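Local coordinates for hydrolase (PDB 6IAH), which is a magnesium-binding phosphatase of the haloacid dehalogenase superfamily with diverse substrate specificity, probably able to hydrolyse phosphoglycolate, at residues I101-F105 with P115-F119; T107-E113 with F119-W125. All blocks are in the same frame, centred on the assembly; numbering follows the deposited sequence. Where two conformers were deposited one is given.

Interaction 1: I101-F105 with P115-F119; sequences IERVF and PERLF
The backbone oxygen of Glu116 is gripped by two nitrogens of the Arg103 guanidinium. Arg103 NE donates the shorter bond, 2.9 Å to Glu116 O with an N-H...O angle of 148°, and reaches the oxygen almost straight along the C=O axis, the acceptor lying somewhat out of the guanidinium plane. Arg103 NH2 adds a weak second bond of 3.2 Å to Glu116 O, bent further from linearity, so the carbonyl sits in the fork between the two N-H groups at one edge of the arginine. Arg103 NH2 also lies 3.5 Å from Arg117 O, at an oblique angle to the flat group.

The arginine gets there by stretching: its CG stands anti to the backbone N (chi1 -163°) and the chain runs extended to NE, carrying the charged end from the helix across to the loop. Leu118 meets it at about a right angle. The CD1 methyl of Leu118 rests over one face of the guanidinium, toward its rim, with Arg103 CZ 3.7 Å from Leu118 CD1, while the same methyl also brushes Arg103 CD. The edge of the cation is thus used for hydrogen bonding and a face for apolar contact, which together probably limit its rotation. The other branch of Leu118 turns to the helix surface, where its CD2 lies 4.0 Å from Val104 CG2.

This is a surface contact in which an exposed arginine fastens an irregular loop back on the helix that precedes it, away from the metal site. Helix 100-110 belongs to the helical insertion between core strands 2-5 and 145-149, consistent with a C1-type cap. On the inner side Val104 and Leu118 both touch Tyr28 of helix 17-32, and next along the helix Phe105 packs against helices 17-32 and 56-68.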
# COMPACT_ATOMS: atom_id res chain seq x y z
N ILE A 101 -12.49 3.37 14.45
CA ILE A 101 -11.56 3.98 13.53
C ILE A 101 -11.64 3.37 12.15
O ILE A 101 -11.59 4.07 11.15
CB ILE A 101 -10.13 3.91 14.07
CG1 ILE A 101 -10.01 4.93 15.19
CG2 ILE A 101 -9.12 4.27 12.96
CD1 ILE A 101 -8.76 4.86 16.01
N GLU A 102 -11.76 2.05 12.11
CA GLU A 102 -11.83 1.35 10.88
C GLU A 102 -13.04 1.73 10.05
O GLU A 102 -12.92 1.88 8.84
CB GLU A 102 -11.84 -0.14 11.18
CG GLU A 102 -12.14 -1.02 10.00
CD GLU A 102 -11.87 -2.46 10.37
OE1 GLU A 102 -10.79 -2.70 10.92
OE2 GLU A 102 -12.74 -3.30 10.16
N ARG A 103 -14.18 1.90 10.70
CA ARG A 103 -15.38 2.28 10.04
C ARG A 103 -15.21 3.68 9.43
O ARG A 103 -15.60 3.92 8.26
CB ARG A 103 -16.59 2.23 10.99
CG ARG A 103 -17.88 2.23 10.25
CD ARG A 103 -19.10 2.56 11.07
NE ARG A 103 -20.29 2.51 10.21
CZ ARG A 103 -21.54 2.39 10.63
NH1 ARG A 103 -21.82 2.35 11.93
NH2 ARG A 103 -22.54 2.31 9.74
N VAL A 104 -14.61 4.58 10.19
CA VAL A 104 -14.41 5.97 9.68
C VAL A 104 -13.35 5.98 8.54
O VAL A 104 -13.56 6.58 7.49
CB VAL A 104 -13.99 6.90 10.80
CG1 VAL A 104 -13.47 8.24 10.24
CG2 VAL A 104 -15.13 7.12 11.80
N PHE A 105 -12.25 5.26 8.73
CA PHE A 105 -11.22 5.21 7.70
C PHE A 105 -11.82 4.69 6.38
O PHE A 105 -11.58 5.25 5.30
CB PHE A 105 -10.03 4.35 8.15
CG PHE A 105 -8.82 4.44 7.25
CD1 PHE A 105 -8.81 3.84 6.00
CD2 PHE A 105 -7.69 5.13 7.65
CE1 PHE A 105 -7.69 3.94 5.18
CE2 PHE A 105 -6.57 5.19 6.86
CZ PHE A 105 -6.57 4.59 5.62
N PRO A 115 -20.06 -0.67 1.95
CA PRO A 115 -21.46 -0.84 2.29
C PRO A 115 -21.82 -0.46 3.73
O PRO A 115 -22.95 -0.17 3.98
CB PRO A 115 -21.70 -2.35 2.11
CG PRO A 115 -20.57 -2.89 1.43
CD PRO A 115 -19.42 -1.94 1.56
N GLU A 116 -20.87 -0.44 4.64
CA GLU A 116 -21.16 -0.03 6.00
C GLU A 116 -20.70 1.43 6.26
O GLU A 116 -20.41 1.74 7.38
CB GLU A 116 -20.50 -1.01 6.98
CG GLU A 116 -21.11 -2.43 6.99
CD GLU A 116 -20.67 -3.29 5.81
OE1 GLU A 116 -19.53 -3.11 5.27
OE2 GLU A 116 -21.48 -4.16 5.42
N ARG A 117 -20.68 2.28 5.22
CA ARG A 117 -20.29 3.70 5.35
C ARG A 117 -21.01 4.39 6.49
O ARG A 117 -22.18 4.11 6.72
CB ARG A 117 -20.58 4.48 4.07
CG ARG A 117 -22.04 4.80 3.75
CD ARG A 117 -22.11 5.59 2.45
NE ARG A 117 -23.39 6.23 2.11
CZ ARG A 117 -23.98 6.05 0.94
NH1 ARG A 117 -23.41 5.25 0.07
NH2 ARG A 117 -25.11 6.64 0.65
N LEU A 118 -20.33 5.32 7.17
CA LEU A 118 -20.93 6.02 8.28
C LEU A 118 -21.67 7.25 7.77
O LEU A 118 -22.65 7.68 8.38
CB LEU A 118 -19.84 6.34 9.30
CG LEU A 118 -20.26 6.92 10.64
CD1 LEU A 118 -20.93 5.90 11.55
CD2 LEU A 118 -19.04 7.56 11.30
N PHE A 119 -21.21 7.80 6.64
CA PHE A 119 -21.86 8.87 5.95
C PHE A 119 -21.47 8.78 4.47
O PHE A 119 -20.52 8.04 4.10
CB PHE A 119 -21.40 10.22 6.52
CG PHE A 119 -19.93 10.28 6.83
CD1 PHE A 119 -19.44 9.94 8.08
CD2 PHE A 119 -19.01 10.74 5.86
CE1 PHE A 119 -18.07 10.02 8.36
CE2 PHE A 119 -17.64 10.82 6.13
CZ PHE A 119 -17.16 10.45 7.38

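Interaction 2: T107-E113 with F119-W125; sequences TFYLGRE and FDFPGLW
Phe108 lies at the centre of an aromatic cluster with Phe119 and Phe121, and both pairs are T-shaped. The Phe108 edge points into the face of Phe121, centroids 5.0 Å apart and planes at 88°, with Phe108 CD1 over the centre of the Phe121 ring. Phe119 in turn presents its edge to a face of Phe108, while Thr107 CG2 makes a CH-pi contact 3.6 Å from the Phe119 ring centroid. A leucine in place of Phe121 takes away the flat face under Phe108 CD1, and would probably open a gap there and leave the Phe108 edge without its aromatic partner.

Farther along, Trp125 CB sits over a face of the Tyr109 ring. The backbones join here: Leu124 N bonds Phe108 O at 2.9 Å and Trp125 N bonds Tyr109 O at 2.9 Å. Gly111, with positive phi after the helix, and Gly123 approach to 3.8 Å between CA atoms; the two glycines let the backbones pass this close.

At the outer edge Arg112 holds Asp120 side-on in a nearly coplanar salt bridge, Arg112 NE to Asp120 OD1 2.9 Å and Arg112 NH2 to Asp120 OD2 3.1 Å, using the syn lone pair of each oxygen.

The returning loop thus closes against the C-terminal end of helix 100-110, with Phe108 and Leu124 facing helix 17-32, and through Trp125 on helix 154-164 it joins the helical insertion to the core domain.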
# COMPACT_ATOMS: atom_id res chain seq x y z
N THR A 107 -14.92 4.60 5.36
CA THR A 107 -15.84 5.61 4.84
C THR A 107 -15.07 6.65 3.98
O THR A 107 -15.50 6.94 2.86
CB THR A 107 -16.62 6.26 6.00
OG1 THR A 107 -17.39 5.24 6.68
CG2 THR A 107 -17.57 7.35 5.49
N PHE A 108 -13.94 7.13 4.47
CA PHE A 108 -13.14 8.16 3.78
C PHE A 108 -12.41 7.56 2.54
O PHE A 108 -12.38 8.18 1.48
CB PHE A 108 -12.10 8.81 4.70
CG PHE A 108 -12.66 9.84 5.62
CD1 PHE A 108 -13.40 10.92 5.13
CD2 PHE A 108 -12.41 9.79 7.00
CE1 PHE A 108 -13.91 11.88 6.01
CE2 PHE A 108 -12.91 10.74 7.86
CZ PHE A 108 -13.63 11.80 7.37
N TYR A 109 -11.87 6.34 2.67
CA TYR A 109 -11.04 5.77 1.60
C TYR A 109 -11.93 5.16 0.51
O TYR A 109 -11.72 5.44 -0.68
CB TYR A 109 -10.00 4.74 2.14
CG TYR A 109 -9.16 4.17 1.01
CD1 TYR A 109 -8.18 4.93 0.39
CD2 TYR A 109 -9.43 2.88 0.50
CE1 TYR A 109 -7.43 4.45 -0.68
CE2 TYR A 109 -8.69 2.38 -0.56
CZ TYR A 109 -7.71 3.14 -1.14
OH TYR A 109 -7.04 2.60 -2.21
N LEU A 110 -12.91 4.32 0.92
CA LEU A 110 -13.79 3.64 0.02
C LEU A 110 -15.06 4.42 -0.38
O LEU A 110 -15.57 4.19 -1.47
CB LEU A 110 -14.19 2.27 0.57
CG LEU A 110 -13.07 1.27 0.80
CD1 LEU A 110 -13.69 0.01 1.36
CD2 LEU A 110 -12.36 0.92 -0.51
N GLY A 111 -15.58 5.29 0.49
CA GLY A 111 -16.77 6.06 0.17
C GLY A 111 -17.93 5.16 -0.11
O GLY A 111 -18.14 4.18 0.62
N ARG A 112 -18.56 5.36 -1.27
CA ARG A 112 -19.74 4.58 -1.62
C ARG A 112 -19.45 3.12 -1.91
O ARG A 112 -20.40 2.31 -1.91
CB ARG A 112 -20.52 5.19 -2.77
CG ARG A 112 -21.01 6.59 -2.45
CD ARG A 112 -21.64 7.16 -3.69
NE ARG A 112 -22.44 8.34 -3.39
CZ ARG A 112 -23.01 9.12 -4.31
NH1 ARG A 112 -22.82 8.86 -5.57
NH2 ARG A 112 -23.72 10.16 -3.94
N GLU A 113 -18.17 2.78 -2.13
CA GLU A 113 -17.78 1.37 -2.30
C GLU A 113 -17.87 0.59 -0.99
O GLU A 113 -17.77 -0.65 -1.00
CB GLU A 113 -16.36 1.24 -2.86
CG GLU A 113 -16.13 1.80 -4.28
CD GLU A 113 -16.91 1.10 -5.38
OE1 GLU A 113 -17.06 -0.18 -5.35
OE2 GLU A 113 -17.36 1.82 -6.30
N PHE A 119 -21.21 7.80 6.64
CA PHE A 119 -21.86 8.87 5.95
C PHE A 119 -21.47 8.78 4.47
O PHE A 119 -20.52 8.04 4.10
CB PHE A 119 -21.40 10.22 6.52
CG PHE A 119 -19.93 10.28 6.83
CD1 PHE A 119 -19.44 9.94 8.08
CD2 PHE A 119 -19.01 10.74 5.86
CE1 PHE A 119 -18.07 10.02 8.36
CE2 PHE A 119 -17.64 10.82 6.13
CZ PHE A 119 -17.16 10.45 7.38
N ASP A 120 -22.16 9.52 3.63
CA ASP A 120 -21.89 9.56 2.20
C ASP A 120 -20.63 10.42 2.01
O ASP A 120 -20.50 11.51 2.53
CB ASP A 120 -23.12 10.15 1.44
CG ASP A 120 -23.03 9.97 -0.12
OD1 ASP A 120 -22.16 9.25 -0.62
OD2 ASP A 120 -23.85 10.53 -0.87
N PHE A 121 -19.66 9.87 1.27
CA PHE A 121 -18.40 10.51 1.06
C PHE A 121 -17.84 9.97 -0.25
O PHE A 121 -18.01 8.72 -0.56
CB PHE A 121 -17.40 10.26 2.20
CG PHE A 121 -16.19 11.14 2.13
CD1 PHE A 121 -16.21 12.42 2.64
CD2 PHE A 121 -15.01 10.69 1.52
CE1 PHE A 121 -15.08 13.26 2.54
CE2 PHE A 121 -13.87 11.48 1.48
CZ PHE A 121 -13.92 12.79 1.97
N PRO A 122 -17.25 10.87 -1.04
CA PRO A 122 -16.64 10.43 -2.32
C PRO A 122 -15.27 9.79 -2.00
O PRO A 122 -14.33 10.47 -1.60
CB PRO A 122 -16.49 11.74 -3.13
CG PRO A 122 -16.83 12.85 -2.24
CD PRO A 122 -17.05 12.34 -0.83
N GLY A 123 -15.20 8.47 -2.10
CA GLY A 123 -14.01 7.76 -1.75
C GLY A 123 -12.70 8.36 -2.25
O GLY A 123 -12.55 8.62 -3.45
N LEU A 124 -11.73 8.48 -1.35
CA LEU A 124 -10.36 8.93 -1.70
C LEU A 124 -9.63 7.97 -2.62
O LEU A 124 -8.73 8.42 -3.31
CB LEU A 124 -9.51 9.20 -0.47
CG LEU A 124 -9.92 10.42 0.36
CD1 LEU A 124 -9.21 10.36 1.71
CD2 LEU A 124 -9.69 11.73 -0.38
N TRP A 125 -10.07 6.71 -2.73
CA TRP A 125 -9.45 5.82 -3.69
C TRP A 125 -9.53 6.37 -5.16
O TRP A 125 -8.66 6.06 -5.98
CB TRP A 125 -10.03 4.38 -3.61
CG TRP A 125 -11.39 4.26 -4.21
CD1 TRP A 125 -12.61 4.51 -3.60
CD2 TRP A 125 -11.72 3.75 -5.53
NE1 TRP A 125 -13.64 4.28 -4.47
CE2 TRP A 125 -13.13 3.80 -5.65
CE3 TRP A 125 -10.97 3.33 -6.61
CZ2 TRP A 125 -13.80 3.39 -6.82
CZ3 TRP A 125 -11.62 2.96 -7.78
CH2 TRP A 125 -13.02 2.98 -7.87
O HOH W 1 -16.49 6.11 -3.96
O HOH W 2 -17.49 6.70 -3.34

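Overall arrangement
Both interactions fold the connection between helix 100-110 and strand 129-130 back on that helix, interaction 1 on its earlier turns and interaction 2 at its C-terminal end. Their centres are 8 Å apart, and the segments alternate along the chain. Phe119 ends the loop segment of interaction 1 and joins the aromatic cluster of interaction 2, and Thr107 OG1 links them through a probable hydrogen bond of 3.0 Å from Leu118 N. Of the two, interaction 2 comes nearer the metal site: the side chain of Tyr109 is about 6 Å from that of Asp8, a magnesium ligand with Asp6 and Asp199, and about 12 Å from a bound magnesium ion.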